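Putative membrane protein (Corynebacterium diphtheriae NCTC 13129, PDB 3C8I) is of unknown function but probably membrane-bound, this C-terminal part of the DUF3239-family protein being an antiparallel sheet backed by helices. Local coordinates at residues Y14-A19 / E110-S115; P18-E23 / T119-N124; M32-T37 / P45-A50; T37-T42 / D86-I91; R52-I57 / I96-P101. One frame throughout, in Å; residues are numbered along the deposited sequence.

Contact 1: residues Y14-A19 / E110-S115; sequences YDLVPA and ESTIPS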
# COMPACT_ATOMS: atom_id res chain seq x y z
N TYR B 14 -1.98 17.76 -13.11
CA TYR B 14 -1.36 17.50 -11.81
C TYR B 14 -1.23 18.84 -11.10
O TYR B 14 -0.13 19.40 -11.00
CB TYR B 14 0.02 16.84 -11.97
CG TYR B 14 -0.00 15.34 -12.22
CD1 TYR B 14 0.27 14.80 -13.49
CD2 TYR B 14 -0.27 14.45 -11.17
CE1 TYR B 14 0.24 13.41 -13.70
CE2 TYR B 14 -0.29 13.07 -11.38
CZ TYR B 14 -0.03 12.55 -12.64
OH TYR B 14 -0.06 11.19 -12.82
N ASP B 15 -2.35 19.37 -10.63
CA ASP B 15 -2.33 20.78 -10.19
C ASP B 15 -1.93 21.01 -8.74
O ASP B 15 -1.89 20.10 -7.94
CB ASP B 15 -3.65 21.48 -10.51
CG ASP B 15 -3.45 22.62 -11.46
OD1 ASP B 15 -2.55 23.45 -11.15
OD2 ASP B 15 -4.15 22.68 -12.50
N LEU B 16 -1.59 22.26 -8.45
CA LEU B 16 -0.98 22.58 -7.18
C LEU B 16 -2.03 22.61 -6.09
O LEU B 16 -3.09 23.18 -6.27
CB LEU B 16 -0.30 23.95 -7.25
CG LEU B 16 1.02 23.96 -8.02
CD1 LEU B 16 1.49 25.41 -8.22
CD2 LEU B 16 2.08 23.08 -7.30
N VAL B 17 -1.69 22.01 -4.96
CA VAL B 17 -2.50 22.10 -3.77
C VAL B 17 -1.61 22.62 -2.63
O VAL B 17 -0.42 22.31 -2.58
CB VAL B 17 -3.18 20.73 -3.41
CG1 VAL B 17 -4.08 20.27 -4.55
CG2 VAL B 17 -2.16 19.63 -3.06
N PRO B 18 -2.19 23.39 -1.72
CA PRO B 18 -1.42 23.71 -0.52
C PRO B 18 -1.31 22.51 0.42
O PRO B 18 -2.28 21.74 0.56
CB PRO B 18 -2.22 24.82 0.13
CG PRO B 18 -3.60 24.58 -0.31
CD PRO B 18 -3.54 23.99 -1.67
N ALA B 19 -0.15 22.36 1.04
CA ALA B 19 0.03 21.43 2.15
C ALA B 19 0.83 22.12 3.26
O ALA B 19 1.49 23.15 3.02
CB ALA B 19 0.72 20.11 1.67
N GLU B 110 4.39 28.25 -4.20
CA GLU B 110 3.72 28.69 -2.98
C GLU B 110 2.92 29.98 -3.19
O GLU B 110 1.80 30.09 -2.71
CB GLU B 110 4.71 28.87 -1.82
CG GLU B 110 4.05 29.42 -0.55
CD GLU B 110 5.00 29.61 0.62
OE1 GLU B 110 5.85 28.71 0.84
OE2 GLU B 110 4.87 30.65 1.32
N SER B 111 3.51 30.95 -3.89
CA SER B 111 2.82 32.20 -4.22
C SER B 111 1.68 32.00 -5.24
O SER B 111 0.69 32.71 -5.19
CB SER B 111 3.81 33.27 -4.70
OG SER B 111 4.60 32.77 -5.77
N THR B 112 1.82 31.03 -6.14
CA THR B 112 0.78 30.71 -7.12
C THR B 112 -0.50 30.13 -6.48
O THR B 112 -1.61 30.37 -6.96
CB THR B 112 1.30 29.68 -8.15
OG1 THR B 112 2.35 30.26 -8.94
CG2 THR B 112 0.19 29.22 -9.07
N ILE B 113 -0.35 29.37 -5.40
CA ILE B 113 -1.51 28.82 -4.71
C ILE B 113 -2.26 29.97 -4.03
O ILE B 113 -1.66 30.75 -3.27
CB ILE B 113 -1.13 27.69 -3.70
CG1 ILE B 113 -0.61 26.46 -4.45
CG2 ILE B 113 -2.34 27.29 -2.83
CD1 ILE B 113 0.26 25.57 -3.59
N PRO B 114 -3.56 30.13 -4.34
CA PRO B 114 -4.36 31.19 -3.71
C PRO B 114 -4.13 31.32 -2.20
O PRO B 114 -4.09 30.32 -1.48
CB PRO B 114 -5.79 30.75 -4.02
CG PRO B 114 -5.69 30.13 -5.34
CD PRO B 114 -4.37 29.37 -5.33
N SER B 115 -3.97 32.56 -1.75
CA SER B 115 -3.82 32.88 -0.34
C SER B 115 -4.97 32.32 0.48
O SER B 115 -4.78 31.91 1.62
CB SER B 115 -3.77 34.39 -0.18
OG SER B 115 -4.69 35.00 -1.08
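Strand 16-24 of the antiparallel sheet meets a helix-to-helix junction here, with Leu16 and Pro18 packed against Ile113. Ile113 is the first residue to leave helical geometry after helix 103-112. Pro114, next to it, stands at the N-cap position, right before helix 115-124. The Ile113 side chain points at the strand and spreads both of its branches over it. CG1 sits beside the backbone N (chi1 -67°), which leaves CG2 anti to it. Ile113 CG2 meets the proline ring, 3.7 Å from Pro18 CD and about 3.9 Å from Pro18 CB and CG. The other branch runs to Leu16, where Ile113 CG1 is 3.8 Å from Leu16 CB. At its end Ile113 CD1 drops onto the peptide group between these two residues, 3.5 Å from Val17 O. A looser touch lies at the outer end, where Leu16 CD1 is 4.1 Å from Thr112 CG2 and the two side chains cross at about a right angle. The hydroxyl of Thr112 bonds instead to Arg108 O in its own helix. No hydrogen bond joins the two segments. Trp118 of helix 115-124 touches both Pro18 and Ile113, which extends the apolar layer. The arrangement is helix-on-sheet packing of an alpha+beta fold, made at the corner between two consecutive helices.

Contact 2: residues P18-E23 / T119-N124; sequences PAMIAE and TTLSKN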
# COMPACT_ATOMS: atom_id res chain seq x y z
N PRO B 18 -2.19 23.39 -1.72
CA PRO B 18 -1.42 23.71 -0.52
C PRO B 18 -1.31 22.51 0.42
O PRO B 18 -2.28 21.74 0.56
CB PRO B 18 -2.22 24.82 0.13
CG PRO B 18 -3.60 24.58 -0.31
CD PRO B 18 -3.54 23.99 -1.67
N ALA B 19 -0.15 22.36 1.04
CA ALA B 19 0.03 21.43 2.15
C ALA B 19 0.83 22.12 3.26
O ALA B 19 1.49 23.15 3.02
CB ALA B 19 0.72 20.11 1.67
N MET B 20 0.75 21.58 4.47
CA MET B 20 1.34 22.21 5.63
C MET B 20 1.67 21.14 6.67
O MET B 20 0.92 20.16 6.83
CB MET B 20 0.31 23.20 6.21
CG MET B 20 0.80 24.13 7.35
SD MET B 20 -0.44 25.42 7.74
CE MET B 20 -0.58 26.20 6.17
N ILE B 21 2.76 21.35 7.40
CA ILE B 21 3.14 20.43 8.47
C ILE B 21 2.15 20.59 9.61
O ILE B 21 2.00 21.68 10.18
CB ILE B 21 4.58 20.62 8.98
CG1 ILE B 21 5.61 20.53 7.84
CG2 ILE B 21 4.87 19.62 10.14
CD1 ILE B 21 7.07 20.79 8.29
N ALA B 22 1.48 19.48 9.94
CA ALA B 22 0.41 19.46 10.96
C ALA B 22 0.90 18.84 12.27
O ALA B 22 0.32 19.08 13.33
CB ALA B 22 -0.81 18.69 10.40
N GLU B 23 1.95 18.04 12.19
CA GLU B 23 2.51 17.38 13.35
C GLU B 23 3.95 16.93 13.08
O GLU B 23 4.27 16.50 11.96
CB GLU B 23 1.64 16.19 13.75
CG GLU B 23 2.30 15.26 14.77
CD GLU B 23 1.47 14.05 15.08
OE1 GLU B 23 0.49 14.22 15.84
OE2 GLU B 23 1.79 12.95 14.57
N THR B 119 -5.08 30.08 3.64
CA THR B 119 -5.73 30.42 4.89
C THR B 119 -6.75 29.34 5.33
O THR B 119 -6.78 28.94 6.50
CB THR B 119 -6.30 31.89 4.85
OG1 THR B 119 -7.43 31.95 3.97
CG2 THR B 119 -5.25 32.86 4.37
N THR B 120 -7.55 28.82 4.40
CA THR B 120 -8.44 27.68 4.68
C THR B 120 -7.68 26.48 5.30
O THR B 120 -8.13 25.89 6.28
CB THR B 120 -9.17 27.19 3.40
OG1 THR B 120 -10.10 28.19 2.96
CG2 THR B 120 -9.94 25.87 3.65
N LEU B 121 -6.54 26.14 4.71
CA LEU B 121 -5.71 25.05 5.26
C LEU B 121 -5.20 25.41 6.67
O LEU B 121 -5.33 24.60 7.58
CB LEU B 121 -4.55 24.72 4.32
CG LEU B 121 -3.60 23.59 4.77
CD1 LEU B 121 -4.35 22.27 5.08
CD2 LEU B 121 -2.53 23.40 3.72
N SER B 122 -4.63 26.61 6.83
CA SER B 122 -4.13 27.05 8.13
C SER B 122 -5.21 26.98 9.20
O SER B 122 -4.96 26.49 10.30
CB SER B 122 -3.58 28.46 8.04
OG SER B 122 -2.49 28.51 7.13
N LYS B 123 -6.40 27.44 8.86
CA LYS B 123 -7.53 27.41 9.81
C LYS B 123 -8.00 26.03 10.19
O LYS B 123 -8.72 25.88 11.16
CB LYS B 123 -8.71 28.22 9.27
CG LYS B 123 -8.64 29.67 9.66
CD LYS B 123 -9.16 30.62 8.59
CE LYS B 123 -8.01 31.20 7.78
NZ LYS B 123 -8.36 31.45 6.34
N ASN B 124 -7.59 25.01 9.42
CA ASN B 124 -8.04 23.64 9.66
C ASN B 124 -6.94 22.68 10.09
O ASN B 124 -7.19 21.49 10.25
CB ASN B 124 -8.77 23.14 8.41
CG ASN B 124 -10.15 23.79 8.24
OD1 ASN B 124 -11.08 23.47 8.98
ND2 ASN B 124 -10.28 24.69 7.27
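A methyl group set close to a hydroxyl is the odd feature here: Met20 CE lies 3.1 Å from Ser122 OG. The Met20 chain leaves its strand extended and then bends at its last torsion (chi3 -59°), which turns CE back to the helix. Ser122 OG bonds to Trp118 O within its own helix, so the hydroxyl has a polar partner besides this methyl. Strand 18-23 and helix 119-124 run nearly the same way, with 28° between their directions and 8.7 Å between their axes. Leu121 fills the gap between them. Leu121 CD2 rests on the strand backbone, 3.6 Å from Pro18 O and 3.6 Å from Ala19 CA. Leu121 CD2 is also 3.8 Å from Met20 CB, at the root of the methionine chain. Leu121 also touches Met32 on the neighbouring strand 29-36. Within the helix, Asn124 ND2 bonds to Thr120 O at 2.7 Å, tying the side chain to the preceding turn. With no hydrogen bond between them, the two segments are probably held mainly by van der Waals packing and burial of apolar groups, while strand and helix satisfy their polar groups separately.

Contact 3: residues M32-T37 / P45-A50; sequences MALVNT and PRWALA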
# COMPACT_ATOMS: atom_id res chain seq x y z
N MET B 32 -0.77 17.96 6.03
CA MET B 32 -2.19 18.06 5.67
C MET B 32 -2.26 18.88 4.41
O MET B 32 -1.61 19.91 4.32
CB MET B 32 -2.98 18.76 6.79
CG MET B 32 -4.52 18.89 6.54
SD MET B 32 -5.44 19.79 7.86
CE MET B 32 -5.23 18.60 9.13
N ALA B 33 -3.05 18.43 3.44
CA ALA B 33 -3.28 19.17 2.20
C ALA B 33 -4.75 19.50 2.01
O ALA B 33 -5.61 18.76 2.46
CB ALA B 33 -2.76 18.38 0.96
N LEU B 34 -5.02 20.63 1.34
CA LEU B 34 -6.38 21.01 0.94
C LEU B 34 -6.61 20.55 -0.50
O LEU B 34 -5.98 21.04 -1.44
CB LEU B 34 -6.58 22.54 1.09
CG LEU B 34 -7.99 23.09 0.79
CD1 LEU B 34 -9.00 22.71 1.86
CD2 LEU B 34 -8.00 24.61 0.58
N VAL B 35 -7.52 19.60 -0.67
CA VAL B 35 -7.76 18.96 -1.95
C VAL B 35 -9.24 19.04 -2.38
O VAL B 35 -10.17 19.23 -1.57
CB VAL B 35 -7.29 17.46 -1.94
CG1 VAL B 35 -5.76 17.36 -1.83
CG2 VAL B 35 -7.99 16.64 -0.86
N ASN B 36 -9.45 18.92 -3.69
CA ASN B 36 -10.76 18.94 -4.29
C ASN B 36 -11.16 17.51 -4.58
O ASN B 36 -10.49 16.84 -5.37
CB ASN B 36 -10.71 19.73 -5.59
CG ASN B 36 -12.05 19.81 -6.32
OD1 ASN B 36 -13.08 19.36 -5.84
ND2 ASN B 36 -12.02 20.43 -7.49
N THR B 37 -12.23 17.03 -3.96
CA THR B 37 -12.66 15.64 -4.18
C THR B 37 -13.48 15.40 -5.45
O THR B 37 -13.81 14.24 -5.76
CB THR B 37 -13.40 15.04 -2.96
OG1 THR B 37 -14.66 15.67 -2.80
CG2 THR B 37 -12.60 15.21 -1.71
N PRO B 45 -15.38 23.53 -6.51
CA PRO B 45 -14.65 22.49 -5.82
C PRO B 45 -15.34 21.99 -4.55
O PRO B 45 -16.07 22.75 -3.88
CB PRO B 45 -13.31 23.15 -5.47
CG PRO B 45 -13.56 24.62 -5.52
CD PRO B 45 -14.70 24.84 -6.46
N ARG B 46 -15.11 20.73 -4.26
CA ARG B 46 -15.61 20.09 -3.08
C ARG B 46 -14.41 19.86 -2.17
O ARG B 46 -13.66 18.89 -2.34
CB ARG B 46 -16.29 18.79 -3.45
CG ARG B 46 -16.91 18.13 -2.25
CD ARG B 46 -18.12 17.29 -2.64
NE ARG B 46 -19.35 18.03 -2.47
CZ ARG B 46 -19.88 18.34 -1.30
NH1 ARG B 46 -19.29 18.00 -0.15
NH2 ARG B 46 -21.03 19.03 -1.27
N TRP B 47 -14.19 20.79 -1.24
CA TRP B 47 -12.94 20.81 -0.51
C TRP B 47 -12.87 19.73 0.55
O TRP B 47 -13.86 19.40 1.18
CB TRP B 47 -12.69 22.18 0.15
CG TRP B 47 -12.46 23.29 -0.83
CD1 TRP B 47 -13.22 24.41 -0.97
CD2 TRP B 47 -11.40 23.40 -1.79
NE1 TRP B 47 -12.70 25.21 -1.97
CE2 TRP B 47 -11.58 24.61 -2.48
CE3 TRP B 47 -10.32 22.60 -2.13
CZ2 TRP B 47 -10.73 25.03 -3.50
CZ3 TRP B 47 -9.47 23.02 -3.14
CH2 TRP B 47 -9.68 24.23 -3.80
N ALA B 48 -11.67 19.20 0.74
CA ALA B 48 -11.40 18.22 1.77
C ALA B 48 -9.95 18.37 2.26
O ALA B 48 -9.11 19.01 1.60
CB ALA B 48 -11.65 16.80 1.25
N LEU B 49 -9.70 17.78 3.42
CA LEU B 49 -8.38 17.74 4.02
C LEU B 49 -7.85 16.32 3.89
O LEU B 49 -8.55 15.35 4.22
CB LEU B 49 -8.47 18.12 5.50
CG LEU B 49 -9.15 19.46 5.76
CD1 LEU B 49 -9.47 19.63 7.24
CD2 LEU B 49 -8.28 20.64 5.19
N ALA B 50 -6.62 16.19 3.39
CA ALA B 50 -5.99 14.89 3.22
C ALA B 50 -4.68 14.91 3.97
O ALA B 50 -3.89 15.82 3.80
CB ALA B 50 -5.75 14.59 1.70
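Leu34 CG is trans to its backbone nitrogen (chi1 -176°), while Trp47 CG sits beside its own nitrogen (chi1 -67°), and these settings bring the leucine against the indole. Leu34 CG is 3.8 Å from Trp47 CE3, and Leu34 CD2 lies over the rim of one ring face. Pro45 CB covers the opposite face, also towards the rim. Leu49 continues this side of the sheet: Leu49 CD2 is 4.0 Å from Leu34 CD1 and 4.0 Å from Met32 SD. Helix 115-124 packs on the same side, with Leu121, Thr120, Gln117 and Asn124. On the other side, Val35 CG2 meets Ala50 CB at 4.0 Å. A tighter pair is Thr37 CG2 with Ala48 CB, only 3.5 Å apart. Ile91 and Pro93 of strand 88-95 pack on this side against Val35 and Ala33. The backbones are zipped at the hydrogen-bonded pairs Ala33 with Ala50 and Val35 with Ala48. Leu34 with Leu49 and Asn36 with Trp47 are the non-hydrogen-bonded pairs. Near the loop, Arg46 N bonds to Asn36 OD1 at 2.9 Å, from above the carbonyl plane (51° out of it). Asn36 OD1 also accepts from Asn38 N, so one amide oxygen holds both sides of the loop. Thr37 N to Arg46 O, 2.9 Å, adds a backbone bond. This is an antiparallel beta hairpin whose two faces are both covered.

Contact 4: residues T37-T42 / D86-I91; sequences TNVDPT and DSWDQI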
# COMPACT_ATOMS: atom_id res chain seq x y z
N THR B 37 -12.23 17.03 -3.96
CA THR B 37 -12.66 15.64 -4.18
C THR B 37 -13.48 15.40 -5.45
O THR B 37 -13.81 14.24 -5.76
CB THR B 37 -13.40 15.04 -2.96
OG1 THR B 37 -14.66 15.67 -2.80
CG2 THR B 37 -12.60 15.21 -1.71
N ASN B 38 -13.81 16.45 -6.19
CA ASN B 38 -14.51 16.27 -7.48
C ASN B 38 -13.60 15.67 -8.54
O ASN B 38 -12.50 16.17 -8.77
CB ASN B 38 -15.07 17.60 -8.04
CG ASN B 38 -16.26 18.10 -7.26
OD1 ASN B 38 -17.00 17.32 -6.65
ND2 ASN B 38 -16.50 19.42 -7.31
N VAL B 39 -14.07 14.63 -9.23
CA VAL B 39 -13.31 14.09 -10.35
C VAL B 39 -13.25 15.12 -11.50
O VAL B 39 -12.19 15.29 -12.10
CB VAL B 39 -13.84 12.71 -10.79
CG1 VAL B 39 -13.15 12.26 -12.06
CG2 VAL B 39 -13.61 11.68 -9.65
N ASP B 40 -14.35 15.86 -11.72
CA ASP B 40 -14.36 16.96 -12.69
C ASP B 40 -13.91 18.29 -12.07
O ASP B 40 -14.64 18.89 -11.27
CB ASP B 40 -15.75 17.13 -13.27
CG ASP B 40 -15.82 18.20 -14.37
OD1 ASP B 40 -14.95 19.09 -14.47
OD2 ASP B 40 -16.80 18.15 -15.13
N PRO B 41 -12.72 18.77 -12.48
CA PRO B 41 -12.13 19.94 -11.84
C PRO B 41 -12.75 21.27 -12.27
O PRO B 41 -12.43 22.31 -11.68
CB PRO B 41 -10.66 19.86 -12.29
CG PRO B 41 -10.76 19.29 -13.65
CD PRO B 41 -11.87 18.28 -13.58
N THR B 42 -13.63 21.25 -13.27
CA THR B 42 -14.25 22.48 -13.75
C THR B 42 -15.42 22.88 -12.86
O THR B 42 -15.81 24.04 -12.85
CB THR B 42 -14.70 22.35 -15.23
OG1 THR B 42 -15.73 21.36 -15.34
CG2 THR B 42 -13.50 21.94 -16.12
N ASP B 86 -17.98 10.44 -9.72
CA ASP B 86 -17.77 11.89 -9.64
C ASP B 86 -16.93 12.35 -8.43
O ASP B 86 -16.54 13.52 -8.40
CB ASP B 86 -19.11 12.67 -9.63
CG ASP B 86 -20.08 12.21 -10.71
OD1 ASP B 86 -19.64 11.89 -11.84
OD2 ASP B 86 -21.30 12.16 -10.41
N SER B 87 -16.66 11.48 -7.44
CA SER B 87 -15.82 11.85 -6.29
C SER B 87 -14.65 10.91 -6.05
O SER B 87 -14.77 9.71 -6.26
CB SER B 87 -16.64 11.87 -5.01
OG SER B 87 -17.73 12.76 -5.12
N TRP B 88 -13.53 11.48 -5.60
CA TRP B 88 -12.40 10.72 -5.02
C TRP B 88 -12.68 10.47 -3.56
O TRP B 88 -13.10 11.39 -2.85
CB TRP B 88 -11.10 11.49 -5.13
CG TRP B 88 -10.74 11.97 -6.50
CD1 TRP B 88 -10.74 13.27 -6.93
CD2 TRP B 88 -10.30 11.18 -7.59
NE1 TRP B 88 -10.34 13.32 -8.23
CE2 TRP B 88 -10.06 12.05 -8.67
CE3 TRP B 88 -10.07 9.80 -7.76
CZ2 TRP B 88 -9.62 11.60 -9.91
CZ3 TRP B 88 -9.62 9.35 -9.01
CH2 TRP B 88 -9.40 10.25 -10.06
N ASP B 89 -12.50 9.23 -3.12
CA ASP B 89 -12.63 8.90 -1.69
C ASP B 89 -11.26 8.80 -0.98
O ASP B 89 -11.18 8.74 0.24
CB ASP B 89 -13.46 7.61 -1.51
CG ASP B 89 -14.93 7.90 -1.14
OD1 ASP B 89 -15.35 9.08 -1.20
OD2 ASP B 89 -15.67 6.96 -0.78
N GLN B 90 -10.20 8.85 -1.76
CA GLN B 90 -8.83 8.84 -1.26
C GLN B 90 -7.99 9.66 -2.20
O GLN B 90 -8.17 9.55 -3.41
CB GLN B 90 -8.30 7.40 -1.20
CG GLN B 90 -6.90 7.24 -0.52
CD GLN B 90 -5.73 7.57 -1.41
OE1 GLN B 90 -4.67 7.98 -0.91
NE2 GLN B 90 -5.89 7.43 -2.70
N ILE B 91 -7.09 10.50 -1.67
CA ILE B 91 -6.18 11.32 -2.48
C ILE B 91 -4.80 11.36 -1.80
O ILE B 91 -4.73 11.67 -0.61
CB ILE B 91 -6.71 12.78 -2.62
CG1 ILE B 91 -8.04 12.82 -3.39
CG2 ILE B 91 -5.67 13.68 -3.30
CD1 ILE B 91 -8.70 14.20 -3.46
O HOH W 1 -16.78 15.31 -4.53
O HOH W 2 -9.61 15.20 -10.62
O HOH W 3 -17.04 15.39 -10.32
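The tight part of this contact is Val39 on Trp88. With CG1 anti to the backbone N (chi1 173°), the other methyl, CG2, is placed over the indole. Val39 CG2 sits 3.9 Å from the centroid of the Trp88 five-membered ring in a CH-pi contact and 3.7 Å from Trp88 CE2. Two backbone bonds flank it. Trp88 N reaches Thr37 O at 2.8 Å, nearly straight and in the carbonyl plane. Val39 N reaches Asp86 O, also at 2.8 Å, but from well above the carbonyl plane (50° out of it). Between them Asn38 and Ser87 form a single beta bridge. The bridge fastens the loop of the hairpin made by strands 29-36 and 47-54 to the start of strand 88-95, an outermost strand of the sheet within this chain. On the looser side three ordered waters bridge the segments. Water 1 donates to Thr37 OG1 and Asn38 OD1 and also bonds to Ser87 OG. The Thr37 and Ser87 hydroxyls also bond to Glu140 and Asn84, respectively. Water 2 lies in the indole plane, takes the NE1 hydrogen of Trp88 at 3.1 Å and donates to Val39 O. Water 3 links Asp40 N to Asp86 O, the latter at 2.7 Å. Farther along the loop, Asp40 OD1 accepts from Thr42 N in an Asx turn, and Thr42 OG1 donates to the same oxygen.

Contact 5: residues R52-I57 / I96-P101; sequences RNITAI and IAWATP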
# COMPACT_ATOMS: atom_id res chain seq x y z
N ARG B 52 -0.95 12.89 5.29
CA ARG B 52 0.04 11.91 4.91
C ARG B 52 1.24 11.98 5.83
O ARG B 52 1.77 13.06 6.09
CB ARG B 52 0.51 12.16 3.48
CG ARG B 52 1.53 11.18 2.98
CD ARG B 52 1.92 11.45 1.52
NE ARG B 52 2.88 10.47 1.03
CZ ARG B 52 3.09 10.17 -0.25
NH1 ARG B 52 2.43 10.82 -1.20
NH2 ARG B 52 4.00 9.24 -0.58
N ASN B 53 1.68 10.82 6.27
CA ASN B 53 2.88 10.68 7.07
C ASN B 53 4.09 10.65 6.16
O ASN B 53 4.16 9.84 5.22
CB ASN B 53 2.79 9.45 7.95
CG ASN B 53 1.98 9.70 9.21
OD1 ASN B 53 2.54 9.82 10.30
ND2 ASN B 53 0.66 9.81 9.07
N ILE B 54 5.02 11.56 6.39
CA ILE B 54 6.19 11.74 5.53
C ILE B 54 7.48 11.73 6.34
O ILE B 54 7.56 12.35 7.40
CB ILE B 54 6.07 13.07 4.71
CG1 ILE B 54 4.90 12.96 3.71
CG2 ILE B 54 7.37 13.40 3.95
CD1 ILE B 54 4.62 14.31 2.94
N THR B 55 8.49 11.02 5.85
CA THR B 55 9.74 10.93 6.60
C THR B 55 10.68 12.10 6.27
O THR B 55 11.27 12.68 7.18
CB THR B 55 10.41 9.56 6.36
OG1 THR B 55 9.55 8.53 6.88
CG2 THR B 55 11.76 9.51 7.03
N ALA B 56 10.80 12.45 5.00
CA ALA B 56 11.77 13.45 4.56
C ALA B 56 11.25 14.35 3.44
O ALA B 56 10.68 13.88 2.47
CB ALA B 56 13.05 12.77 4.10
N ILE B 57 11.48 15.66 3.59
CA ILE B 57 11.24 16.60 2.50
C ILE B 57 12.49 17.50 2.41
O ILE B 57 12.82 18.16 3.39
CB ILE B 57 10.02 17.52 2.77
CG1 ILE B 57 8.75 16.69 3.05
CG2 ILE B 57 9.83 18.46 1.59
CD1 ILE B 57 7.54 17.52 3.43
N ILE B 96 6.06 19.11 -3.80
CA ILE B 96 6.72 19.32 -5.10
C ILE B 96 8.25 19.30 -4.94
O ILE B 96 8.97 18.96 -5.88
CB ILE B 96 6.24 20.59 -5.89
CG1 ILE B 96 6.72 21.88 -5.28
CG2 ILE B 96 4.74 20.62 -6.05
CD1 ILE B 96 6.55 23.08 -6.25
N ALA B 97 8.72 19.58 -3.73
CA ALA B 97 10.14 19.46 -3.40
C ALA B 97 10.75 18.05 -3.64
O ALA B 97 11.97 17.93 -3.64
CB ALA B 97 10.39 19.88 -1.97
N TRP B 98 9.93 17.01 -3.82
CA TRP B 98 10.44 15.68 -4.16
C TRP B 98 10.79 15.60 -5.64
O TRP B 98 11.58 14.75 -6.05
CB TRP B 98 9.42 14.59 -3.87
CG TRP B 98 9.17 14.27 -2.42
CD1 TRP B 98 9.88 14.69 -1.33
CD2 TRP B 98 8.15 13.40 -1.91
NE1 TRP B 98 9.35 14.17 -0.17
CE2 TRP B 98 8.29 13.37 -0.50
CE3 TRP B 98 7.12 12.67 -2.51
CZ2 TRP B 98 7.43 12.62 0.32
CZ3 TRP B 98 6.27 11.94 -1.71
CH2 TRP B 98 6.42 11.93 -0.30
N ALA B 99 10.18 16.49 -6.43
CA ALA B 99 10.36 16.56 -7.89
C ALA B 99 11.36 17.61 -8.38
O ALA B 99 11.89 17.46 -9.49
CB ALA B 99 9.01 16.82 -8.54
N THR B 100 11.61 18.67 -7.61
CA THR B 100 12.56 19.73 -8.03
C THR B 100 13.45 20.26 -6.90
O THR B 100 12.94 20.59 -5.83
CB THR B 100 11.81 20.95 -8.67
OG1 THR B 100 12.74 22.02 -8.88
CG2 THR B 100 10.68 21.46 -7.76
N PRO B 101 14.77 20.40 -7.15
CA PRO B 101 15.68 20.97 -6.14
C PRO B 101 15.65 22.50 -6.11
O PRO B 101 16.22 23.13 -5.20
CB PRO B 101 17.05 20.51 -6.63
CG PRO B 101 16.91 20.49 -8.10
CD PRO B 101 15.51 20.04 -8.37
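Segment 52-57, from Arg52 to Ile57, is the end of strand 47-54 followed by a loop, and it faces Ala97 and Trp98 in a short 3-10 segment. That segment, 96-98, is closed by Ala99 N to Ile96 O at 2.8 Å. The backbones stay apart, with the nearest CA atoms, those of Ile57 and Ala97, 6.6 Å from each other. The Trp98 side chain spans the gap, and its ring is met mainly along the edge. At one end Trp98 NE1 bonds to Ala56 O at 3.0 Å. NE1 lies in the carbonyl plane of Ala56, the bond angle at H is 155°, and the oxygen is 16° out of the indole plane. This ties the buried indole nitrogen to the loop backbone. Next along the edge, Ile54 CG2 is 3.7 Å from Trp98 CZ2. At the far end the Arg52 chain, extended throughout, brings its guanidinium up to the benzene part of the ring. Trp98 CH2 stands over a guanidinium face, 3.6 Å from Arg52 NH2, with the two planes 84° apart. It is thus the ring edge that meets the guanidinium face, in a T-shaped approach. Arg52 NH1 bonds to Pro93 O and also to Trp98 O of the second subunit. Beside the ring, Ile57 CG2 packs on Ala97 CB at 3.9 Å. Trp98 also touches Pro58 of the second subunit. The arrangement is a buried tryptophan wedged between the end of a sheet strand and a 3-10 turn, at a subunit interface.

In the fold
Contacts 2 and 3 are buried, while contact 1 is only partly so. Contacts 1 and 2 share Pro18 and Ala19 and place successive helical parts on strand 16-24 mainly by apolar packing, without hydrogen bonds between their segments. Contact 3 joins the adjacent strands 29-36 and 47-54 through backbone bonds, and probable hydrogen bonds from Leu34 N to Pro18 O and from Met32 N to Met20 O link it to strand 16-24. Contact 4 shares Thr37 with contact 3. It is partly buried and lies farther out, about 14 Å from the chain centre, where water joins the packing. Contact 5 is about 23 Å from contact 4, centre to centre. It is buried and adds bonds to another subunit.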